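Long-range contacts in NANS (YJHS), A 9-O-acetyl N-acetylneuraminic acid esterase (Escherichia coli O157:H7 EDL933, PDB 3PT5), which probably removes the 9-O-acetyl group from 9-O-acetyl-N-acetylneuraminate, an alternative sialic acid of mammalian mucosa on which the bacterium can grow: residues 18-24 with 121-127; 178-183 with 222-226. All blocks are in the same frame, centred on the assembly; numbering follows the deposited sequence.

Contact 1 of 2, residues 18-24 with 121-127; sequences PDYYYVL and NAGILIV
The methyl group of Ala122 sits over one face of the Tyr20 ring, its CB 4.1 Å from the ring centroid and displaced toward the rim on the hydroxyl side, a CH-pi contact. Tyr20 reaches this place because its CG stands between the backbone N and the carbonyl carbon (chi1 68°), which brings the end of the ring back over the neighbouring strand. A water in the ring plane joins Tyr20 OH to Asn121 OD1. The other end of the same amide, Asn121 ND2, donates in its own plane to Asp19 OD2 at 2.9 Å, meeting the oxygen on its anti side with carboxylate and amide nearly perpendicular (89°). The side chain of Asn121 thus ties Asp19 directly and Tyr20 through water, at the exposed end of the contact. Tyr22 adds a second aromatic group to Ala122, with CE2 3.9 Å from the methyl.

Beyond this end, 20-24 and 122-127 are neighbouring parallel strands in the central sheet of an SGNH-hydrolase fold. Backbone bonds alternate between them, from Gly123 N to Tyr20 O at 3.0 Å through to Val127 N on Leu24 O. Side chains consequently divide between two faces. Tyr21, Val23 and Leu125 share one, where Val23 and Leu125 lie side by side beneath Ala174 of helix 162-176. The Tyr21 ring reaches across the neighbouring strand at Gly123, its CD1 3.5 Å from Gly123 C and its edge turned to Ile124 N, while Pro18 CB lies above one face, toward the rim; ring and proline both close on the backbone of Gly123, which has no side chain. On the other face Leu24 and Ile126 point the same way, Leu24 CB 3.8 Å from Ile126 CD1, and helix 107-114 packs against them and Ile124.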
ATOM      1  N   PRO A  18       2.707 -21.328   8.389  1.00 16.62           N
ATOM      2  CA  PRO A  18       1.841 -20.947   9.503  1.00 16.39           C
ATOM      3  C   PRO A  18       0.540 -21.730   9.547  1.00 16.01           C
ATOM      4  O   PRO A  18       0.080 -22.254   8.507  1.00 17.30           O
ATOM      5  CB  PRO A  18       1.522 -19.467   9.209  1.00 15.35           C
ATOM      6  CG  PRO A  18       2.679 -18.993   8.407  1.00 15.99           C
ATOM      7  CD  PRO A  18       3.067 -20.170   7.541  1.00 17.25           C
ATOM      8  N   ASP A  19      -0.079 -21.780  10.733  1.00 15.17           N
ATOM      9  CA  ASP A  19      -1.420 -22.365  10.862  1.00 15.19           C
ATOM     10  C   ASP A  19      -2.477 -21.468  10.264  1.00 14.53           C
ATOM     11  O   ASP A  19      -3.507 -21.942   9.798  1.00 15.68           O
ATOM     12  CB  ASP A  19      -1.805 -22.591  12.322  1.00 14.26           C
ATOM     13  CG  ASP A  19      -1.166 -23.813  12.920  1.00 17.85           C
ATOM     14  OD1 ASP A  19      -0.769 -24.728  12.154  1.00 19.18           O
ATOM     15  OD2 ASP A  19      -1.119 -23.866  14.162  1.00 17.71           O
ATOM     16  N   TYR A  20      -2.251 -20.161  10.345  1.00 14.16           N
ATOM     17  CA  TYR A  20      -3.222 -19.188   9.836  1.00 13.01           C
ATOM     18  C   TYR A  20      -2.530 -17.832   9.778  1.00 12.16           C
ATOM     19  O   TYR A  20      -1.383 -17.694  10.189  1.00 11.44           O
ATOM     20  CB  TYR A  20      -4.498 -19.108  10.725  1.00 13.65           C
ATOM     21  CG  TYR A  20      -4.235 -18.514  12.091  1.00 13.11           C
ATOM     22  CD1 TYR A  20      -4.445 -17.150  12.334  1.00 13.41           C
ATOM     23  CD2 TYR A  20      -3.739 -19.304  13.145  1.00 14.09           C
ATOM     24  CE1 TYR A  20      -4.142 -16.575  13.577  1.00 15.75           C
ATOM     25  CE2 TYR A  20      -3.458 -18.744  14.380  1.00 13.10           C
ATOM     26  CZ  TYR A  20      -3.662 -17.374  14.589  1.00 15.07           C
ATOM     27  OH  TYR A  20      -3.385 -16.820  15.821  1.00 18.09           O
ATOM     28  N   TYR A  21      -3.244 -16.843   9.241  1.00 12.27           N
ATOM     29  CA  TYR A  21      -2.677 -15.509   8.964  1.00 12.29           C
ATOM     30  C   TYR A  21      -3.530 -14.399   9.553  1.00 11.96           C
ATOM     31  O   TYR A  21      -4.750 -14.490   9.597  1.00 11.90           O
ATOM     32  CB  TYR A  21      -2.537 -15.246   7.455  1.00 11.51           C
ATOM     33  CG  TYR A  21      -1.494 -16.146   6.795  1.00  9.54           C
ATOM     34  CD1 TYR A  21      -0.178 -15.738   6.736  1.00 11.08           C
ATOM     35  CD2 TYR A  21      -1.840 -17.393   6.249  1.00 13.80           C
ATOM     36  CE1 TYR A  21       0.795 -16.523   6.171  1.00 12.57           C
ATOM     37  CE2 TYR A  21      -0.848 -18.206   5.656  1.00 13.62           C
ATOM     38  CZ  TYR A  21       0.467 -17.745   5.638  1.00 14.62           C
ATOM     39  OH  TYR A  21       1.518 -18.461   5.105  1.00 17.83           O
ATOM     40  N   TYR A  22      -2.846 -13.351   9.999  1.00 12.00           N
ATOM     41  CA  TYR A  22      -3.470 -12.063  10.275  1.00 12.07           C
ATOM     42  C   TYR A  22      -3.389 -11.331   8.944  1.00 11.42           C
ATOM     43  O   TYR A  22      -2.322 -11.203   8.384  1.00 11.69           O
ATOM     44  CB  TYR A  22      -2.669 -11.288  11.308  1.00 12.06           C
ATOM     45  CG  TYR A  22      -2.840 -11.719  12.748  1.00 14.88           C
ATOM     46  CD1 TYR A  22      -3.198 -10.791  13.724  1.00 20.34           C
ATOM     47  CD2 TYR A  22      -2.610 -13.022  13.149  1.00 19.08           C
ATOM     48  CE1 TYR A  22      -3.334 -11.156  15.060  1.00 20.01           C
ATOM     49  CE2 TYR A  22      -2.754 -13.401  14.494  1.00 19.22           C
ATOM     50  CZ  TYR A  22      -3.127 -12.453  15.439  1.00 19.47           C
ATOM     51  OH  TYR A  22      -3.276 -12.809  16.774  1.00 20.46           O
ATOM     52  N   VAL A  23      -4.532 -10.882   8.462  1.00 11.84           N
ATOM     53  CA  VAL A  23      -4.701 -10.364   7.104  1.00 12.08           C
ATOM     54  C   VAL A  23      -4.799  -8.835   7.170  1.00 12.39           C
ATOM     55  O   VAL A  23      -5.544  -8.286   7.982  1.00 10.87           O
ATOM     56  CB  VAL A  23      -5.948 -10.972   6.406  1.00 13.44           C
ATOM     57  CG1 VAL A  23      -6.233 -10.264   5.091  1.00 12.03           C
ATOM     58  CG2 VAL A  23      -5.787 -12.490   6.170  1.00 12.04           C
ATOM     59  N   LEU A  24      -4.001  -8.155   6.339  1.00 11.81           N
ATOM     60  CA  LEU A  24      -4.071  -6.697   6.234  1.00 11.10           C
ATOM     61  C   LEU A  24      -4.158  -6.355   4.750  1.00 10.90           C
ATOM     62  O   LEU A  24      -3.322  -6.794   3.981  1.00 10.76           O
ATOM     63  CB  LEU A  24      -2.830  -6.065   6.869  1.00 12.59           C
ATOM     64  CG  LEU A  24      -2.759  -4.550   7.034  1.00 14.62           C
ATOM     65  CD1 LEU A  24      -3.718  -4.071   8.160  1.00 14.20           C
ATOM     66  CD2 LEU A  24      -1.325  -4.141   7.335  1.00 16.98           C
ATOM     67  N   ASN A 121       2.540 -19.341  15.658  1.00 12.43           N
ATOM     68  CA  ASN A 121       1.969 -20.229  14.675  1.00 12.68           C
ATOM     69  C   ASN A 121       1.136 -19.456  13.636  1.00 11.93           C
ATOM     70  O   ASN A 121       0.460 -20.037  12.790  1.00 12.36           O
ATOM     71  CB  ASN A 121       1.152 -21.324  15.368  1.00 13.40           C
ATOM     72  CG  ASN A 121      -0.116 -20.785  16.039  1.00 15.06           C
ATOM     73  OD1 ASN A 121      -0.127 -19.691  16.605  1.00 16.47           O
ATOM     74  ND2 ASN A 121      -1.182 -21.556  15.974  1.00 18.35           N
ATOM     75  N   ALA A 122       1.233 -18.130  13.714  1.00 11.28           N
ATOM     76  CA  ALA A 122       0.562 -17.241  12.769  1.00 11.03           C
ATOM     77  C   ALA A 122       1.556 -16.527  11.872  1.00 11.23           C
ATOM     78  O   ALA A 122       2.720 -16.290  12.256  1.00 11.05           O
ATOM     79  CB  ALA A 122      -0.265 -16.213  13.529  1.00 11.30           C
ATOM     80  N   GLY A 123       1.115 -16.177  10.671  1.00 10.34           N
ATOM     81  CA  GLY A 123       1.910 -15.307   9.821  1.00 10.48           C
ATOM     82  C   GLY A 123       1.098 -14.052   9.510  1.00 10.34           C
ATOM     83  O   GLY A 123       0.025 -13.865  10.042  1.00 10.44           O
ATOM     84  N   ILE A 124       1.635 -13.216   8.633  1.00 11.29           N
ATOM     85  CA  ILE A 124       0.972 -12.002   8.201  1.00 11.01           C
ATOM     86  C   ILE A 124       0.756 -12.156   6.692  1.00 11.05           C
ATOM     87  O   ILE A 124       1.683 -12.570   5.985  1.00 10.88           O
ATOM     88  CB  ILE A 124       1.850 -10.720   8.444  1.00 11.41           C
ATOM     89  CG1 ILE A 124       2.190 -10.469   9.945  1.00 13.47           C
ATOM     90  CG2 ILE A 124       1.180  -9.507   7.805  1.00 12.49           C
ATOM     91  CD1 ILE A 124       1.057  -9.868  10.762  1.00 14.79           C
ATOM     92  N   LEU A 125      -0.454 -11.830   6.232  1.00 10.64           N
ATOM     93  CA  LEU A 125      -0.846 -11.958   4.823  1.00 11.61           C
ATOM     94  C   LEU A 125      -1.316 -10.607   4.352  1.00 11.47           C
ATOM     95  O   LEU A 125      -2.359 -10.124   4.767  1.00 11.26           O
ATOM     96  CB  LEU A 125      -1.966 -12.987   4.607  1.00 12.09           C
ATOM     97  CG  LEU A 125      -2.471 -13.172   3.165  1.00 13.21           C
ATOM     98  CD1 LEU A 125      -1.349 -13.575   2.224  1.00 12.89           C
ATOM     99  CD2 LEU A 125      -3.630 -14.171   3.114  1.00 14.82           C
ATOM    100  N   ILE A 126      -0.518  -9.974   3.489  1.00 10.99           N
ATOM    101  CA  ILE A 126      -0.893  -8.671   2.934  1.00 11.70           C
ATOM    102  C   ILE A 126      -1.694  -8.885   1.642  1.00 11.46           C
ATOM    103  O   ILE A 126      -1.375  -9.777   0.855  1.00 11.84           O
ATOM    104  CB  ILE A 126       0.390  -7.837   2.633  1.00 10.91           C
ATOM    105  CG1 ILE A 126       1.152  -7.512   3.937  1.00 11.78           C
ATOM    106  CG2 ILE A 126       0.095  -6.575   1.823  1.00 12.01           C
ATOM    107  CD1 ILE A 126       0.352  -6.997   5.096  1.00 13.26           C
ATOM    108  N   VAL A 127      -2.737  -8.078   1.463  1.00 11.22           N
ATOM    109  CA  VAL A 127      -3.573  -8.099   0.266  1.00 11.06           C
ATOM    110  C   VAL A 127      -3.344  -6.763  -0.514  1.00 10.84           C
ATOM    111  O   VAL A 127      -3.973  -5.766  -0.225  1.00 10.77           O
ATOM    112  CB  VAL A 127      -5.089  -8.326   0.602  1.00 10.55           C
ATOM    113  CG1 VAL A 127      -5.936  -8.443  -0.680  1.00 11.74           C
ATOM    114  CG2 VAL A 127      -5.269  -9.577   1.479  1.00 10.57           C
TER
HETATM  115  O   HOH W   1      -2.378 -18.630  17.651  1.00 22.58           O

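Contact 2 of 2, residues 178-183 with 222-226; sequences NPQNKF and HSQLN
Gln224 lays its side chain against the type I turn of 178-181, and the closely fitted part of this contact is built round it. Asn178 OD1 accepts from Gln180 N, an Asx turn, and Asn178 ND2 donates to Asp19 O. With chi2 at 177° the Gln224 chain extends beyond CG, passing Pro179 O at 3.4 Å from Gln224 CG and carrying the amide to the carbonyl of Asn181. There Gln224 NE2 donates to Asn181 O at 3.1 Å; the oxygen lies close to the amide plane, although the donor stands 33° out of the carbonyl plane. NE2 also donates to Leu175 O, so at least two backbone oxygens hold this buried nitrogen. The main chain of Gln224 adds a nearly linear approach, Phe183 N meeting Gln224 O at 2.9 Å with a C=O...N angle of 174°. Next to it Leu225 CD1 rests 3.9 Å from Phe183 CB, the side chains pointing the same way.

The outer side is looser. Lys182 bends at chi2 and passes obliquely over Asn226, its CD 3.5 Å from Asn226 OD1, to end in a weak bond from NZ to Ser223 O. A water bridges Phe183 O and Leu225 O.

The loop after helix 203-218 is fastened to the start of strand 182-189, with Phe183 and Leu225 packed on Leu175 of helix 162-176 and Asn181 bonded across to Tyr21 of strand 20-28.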
ATOM      1  N   ASN A 178      -8.517 -19.696   4.712  1.00 22.49           N
ATOM      2  CA  ASN A 178      -8.337 -20.382   5.987  1.00 21.44           C
ATOM      3  C   ASN A 178      -9.332 -19.755   6.970  1.00 21.48           C
ATOM      4  O   ASN A 178      -9.260 -18.555   7.220  1.00 20.58           O
ATOM      5  CB  ASN A 178      -6.876 -20.178   6.420  1.00 20.91           C
ATOM      6  CG  ASN A 178      -6.480 -20.973   7.651  1.00 20.69           C
ATOM      7  OD1 ASN A 178      -7.288 -21.224   8.551  1.00 19.25           O
ATOM      8  ND2 ASN A 178      -5.206 -21.331   7.717  1.00 21.07           N
ATOM      9  N   PRO A 179     -10.320 -20.534   7.481  1.00 21.16           N
ATOM     10  CA  PRO A 179     -11.314 -19.930   8.370  1.00 21.18           C
ATOM     11  C   PRO A 179     -10.728 -19.371   9.678  1.00 20.80           C
ATOM     12  O   PRO A 179     -11.399 -18.598  10.363  1.00 21.38           O
ATOM     13  CB  PRO A 179     -12.304 -21.088   8.652  1.00 21.07           C
ATOM     14  CG  PRO A 179     -11.552 -22.306   8.374  1.00 22.02           C
ATOM     15  CD  PRO A 179     -10.615 -21.961   7.233  1.00 21.81           C
ATOM     16  N   GLN A 180      -9.487 -19.736  10.006  1.00 19.92           N
ATOM     17  CA  GLN A 180      -8.816 -19.164  11.174  1.00 19.42           C
ATOM     18  C   GLN A 180      -8.100 -17.832  10.888  1.00 18.23           C
ATOM     19  O   GLN A 180      -7.482 -17.221  11.798  1.00 17.77           O
ATOM     20  CB  GLN A 180      -7.777 -20.136  11.727  1.00 20.22           C
ATOM     21  CG  GLN A 180      -8.287 -21.199  12.671  1.00 23.81           C
ATOM     22  CD  GLN A 180      -7.129 -21.986  13.228  1.00 27.72           C
ATOM     23  OE1 GLN A 180      -6.588 -22.875  12.563  1.00 31.80           O
ATOM     24  NE2 GLN A 180      -6.703 -21.639  14.437  1.00 30.13           N
ATOM     25  N   ASN A 181      -8.117 -17.396   9.634  1.00 17.47           N
ATOM     26  CA  ASN A 181      -7.494 -16.121   9.317  1.00 16.01           C
ATOM     27  C   ASN A 181      -8.257 -14.989   9.985  1.00 16.51           C
ATOM     28  O   ASN A 181      -9.480 -15.059  10.114  1.00 16.76           O
ATOM     29  CB  ASN A 181      -7.404 -15.922   7.806  1.00 16.06           C
ATOM     30  CG  ASN A 181      -6.314 -16.774   7.162  1.00 14.83           C
ATOM     31  OD1 ASN A 181      -5.513 -17.442   7.833  1.00 12.80           O
ATOM     32  ND2 ASN A 181      -6.256 -16.718   5.840  1.00 16.75           N
ATOM     33  N   LYS A 182      -7.535 -13.960  10.431  1.00 15.72           N
ATOM     34  CA  LYS A 182      -8.136 -12.846  11.161  1.00 15.82           C
ATOM     35  C   LYS A 182      -7.837 -11.539  10.425  1.00 15.16           C
ATOM     36  O   LYS A 182      -6.708 -11.324  10.038  1.00 16.10           O
ATOM     37  CB  LYS A 182      -7.561 -12.774  12.571  1.00 15.89           C
ATOM     38  CG  LYS A 182      -7.930 -13.986  13.479  1.00 18.01           C
ATOM     39  CD  LYS A 182      -9.432 -14.208  13.627  1.00 23.38           C
ATOM     40  CE  LYS A 182      -9.722 -15.369  14.610  1.00 23.51           C
ATOM     41  NZ  LYS A 182     -11.179 -15.654  14.677  1.00 27.74           N
ATOM     42  N   PHE A 183      -8.843 -10.685  10.238  1.00 14.98           N
ATOM     43  CA  PHE A 183      -8.682  -9.432   9.463  1.00 14.03           C
ATOM     44  C   PHE A 183      -8.287  -8.273  10.377  1.00 13.38           C
ATOM     45  O   PHE A 183      -9.021  -7.928  11.309  1.00 13.39           O
ATOM     46  CB  PHE A 183      -9.987  -9.101   8.725  1.00 14.10           C
ATOM     47  CG  PHE A 183      -9.864  -8.017   7.668  1.00 14.82           C
ATOM     48  CD1 PHE A 183      -8.889  -8.065   6.659  1.00 15.02           C
ATOM     49  CD2 PHE A 183     -10.749  -6.943   7.689  1.00 17.10           C
ATOM     50  CE1 PHE A 183      -8.815  -7.064   5.691  1.00 15.06           C
ATOM     51  CE2 PHE A 183     -10.677  -5.930   6.725  1.00 19.84           C
ATOM     52  CZ  PHE A 183      -9.706  -5.983   5.737  1.00 18.59           C
ATOM     53  N   HIS A 222     -17.929 -12.058   9.472  1.00 32.26           N
ATOM     54  CA  HIS A 222     -17.877 -11.571  10.856  1.00 32.12           C
ATOM     55  C   HIS A 222     -17.016 -12.442  11.771  1.00 31.41           C
ATOM     56  O   HIS A 222     -16.259 -11.930  12.602  1.00 31.36           O
ATOM     57  CB  HIS A 222     -19.292 -11.414  11.441  1.00 33.00           C
ATOM     58  CG  HIS A 222     -20.128 -12.660  11.379  1.00 34.46           C
ATOM     59  ND1 HIS A 222     -21.017 -12.913  10.353  1.00 37.41           N
ATOM     60  CD2 HIS A 222     -20.231 -13.711  12.229  1.00 37.00           C
ATOM     61  CE1 HIS A 222     -21.613 -14.076  10.563  1.00 37.82           C
ATOM     62  NE2 HIS A 222     -21.157 -14.577  11.698  1.00 36.42           N
ATOM     63  N   SER A 223     -17.123 -13.756  11.600  1.00 30.14           N
ATOM     64  CA  SER A 223     -16.367 -14.701  12.408  1.00 29.08           C
ATOM     65  C   SER A 223     -14.854 -14.445  12.331  1.00 28.50           C
ATOM     66  O   SER A 223     -14.106 -14.841  13.225  1.00 28.59           O
ATOM     67  CB  SER A 223     -16.693 -16.126  11.970  1.00 29.80           C
ATOM     68  OG  SER A 223     -16.600 -16.249  10.558  1.00 30.52           O
ATOM     69  N   GLN A 224     -14.425 -13.744  11.279  1.00 26.33           N
ATOM     70  CA  GLN A 224     -13.007 -13.527  10.987  1.00 25.52           C
ATOM     71  C   GLN A 224     -12.595 -12.059  11.100  1.00 25.33           C
ATOM     72  O   GLN A 224     -11.429 -11.718  10.880  1.00 24.87           O
ATOM     73  CB  GLN A 224     -12.670 -14.066   9.598  1.00 24.74           C
ATOM     74  CG  GLN A 224     -12.656 -15.569   9.541  1.00 24.10           C
ATOM     75  CD  GLN A 224     -12.390 -16.082   8.152  1.00 22.66           C
ATOM     76  OE1 GLN A 224     -13.318 -16.275   7.357  1.00 21.90           O
ATOM     77  NE2 GLN A 224     -11.112 -16.314   7.846  1.00 18.27           N
ATOM     78  N   LEU A 225     -13.550 -11.206  11.465  1.00 25.67           N
ATOM     79  CA  LEU A 225     -13.321  -9.770  11.618  1.00 26.35           C
ATOM     80  C   LEU A 225     -12.986  -9.398  13.064  1.00 26.70           C
ATOM     81  O   LEU A 225     -12.972  -8.218  13.430  1.00 25.65           O
ATOM     82  CB  LEU A 225     -14.535  -8.979  11.105  1.00 26.48           C
ATOM     83  CG  LEU A 225     -14.661  -8.509   9.643  1.00 27.62           C
ATOM     84  CD1 LEU A 225     -13.875  -9.351   8.629  1.00 29.20           C
ATOM     85  CD2 LEU A 225     -16.140  -8.376   9.236  1.00 27.89           C
ATOM     86  N   ASN A 226     -12.660 -10.422  13.856  1.00 27.73           N
ATOM     87  CA  ASN A 226     -12.473 -10.303  15.298  1.00 29.33           C
ATOM     88  C   ASN A 226     -13.733  -9.733  15.948  1.00 29.73           C
ATOM     89  O   ASN A 226     -13.673  -9.192  17.048  1.00 31.24           O
ATOM     90  CB  ASN A 226     -11.236  -9.463  15.640  1.00 29.26           C
ATOM     91  CG  ASN A 226      -9.957  -9.987  14.986  1.00 31.22           C
ATOM     92  OD1 ASN A 226      -9.554 -11.131  15.216  1.00 34.14           O
ATOM     93  ND2 ASN A 226      -9.303  -9.145  14.194  1.00 31.88           N
TER
HETATM   94  O   HOH W   2     -14.290 -18.757  10.419  1.00 30.47           O
HETATM   95  O   HOH W   3     -11.455  -6.559  11.281  1.00 24.26           O

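How the contacts relate
Along the chain the two contacts come in series, 18-24 with 121-127 closing before 178-183 with 222-226 opens, yet their centres lie only about 10 Å apart. They meet in the central sheet, where strand 20-28 runs between strands 122-130 and 182-189. Val23 N lies 2.7 Å from Lys182 O, a probable hydrogen bond that continues the sheet from one contact into the other. Helix 162-176 packs on residues of both. Contact 1 joins strand to strand within the sheet, whereas contact 2 attaches a connecting loop to the strand next door; together they link distant parts of the sequence at the N-terminal ends of three adjoining central strands of the esterase's sheet.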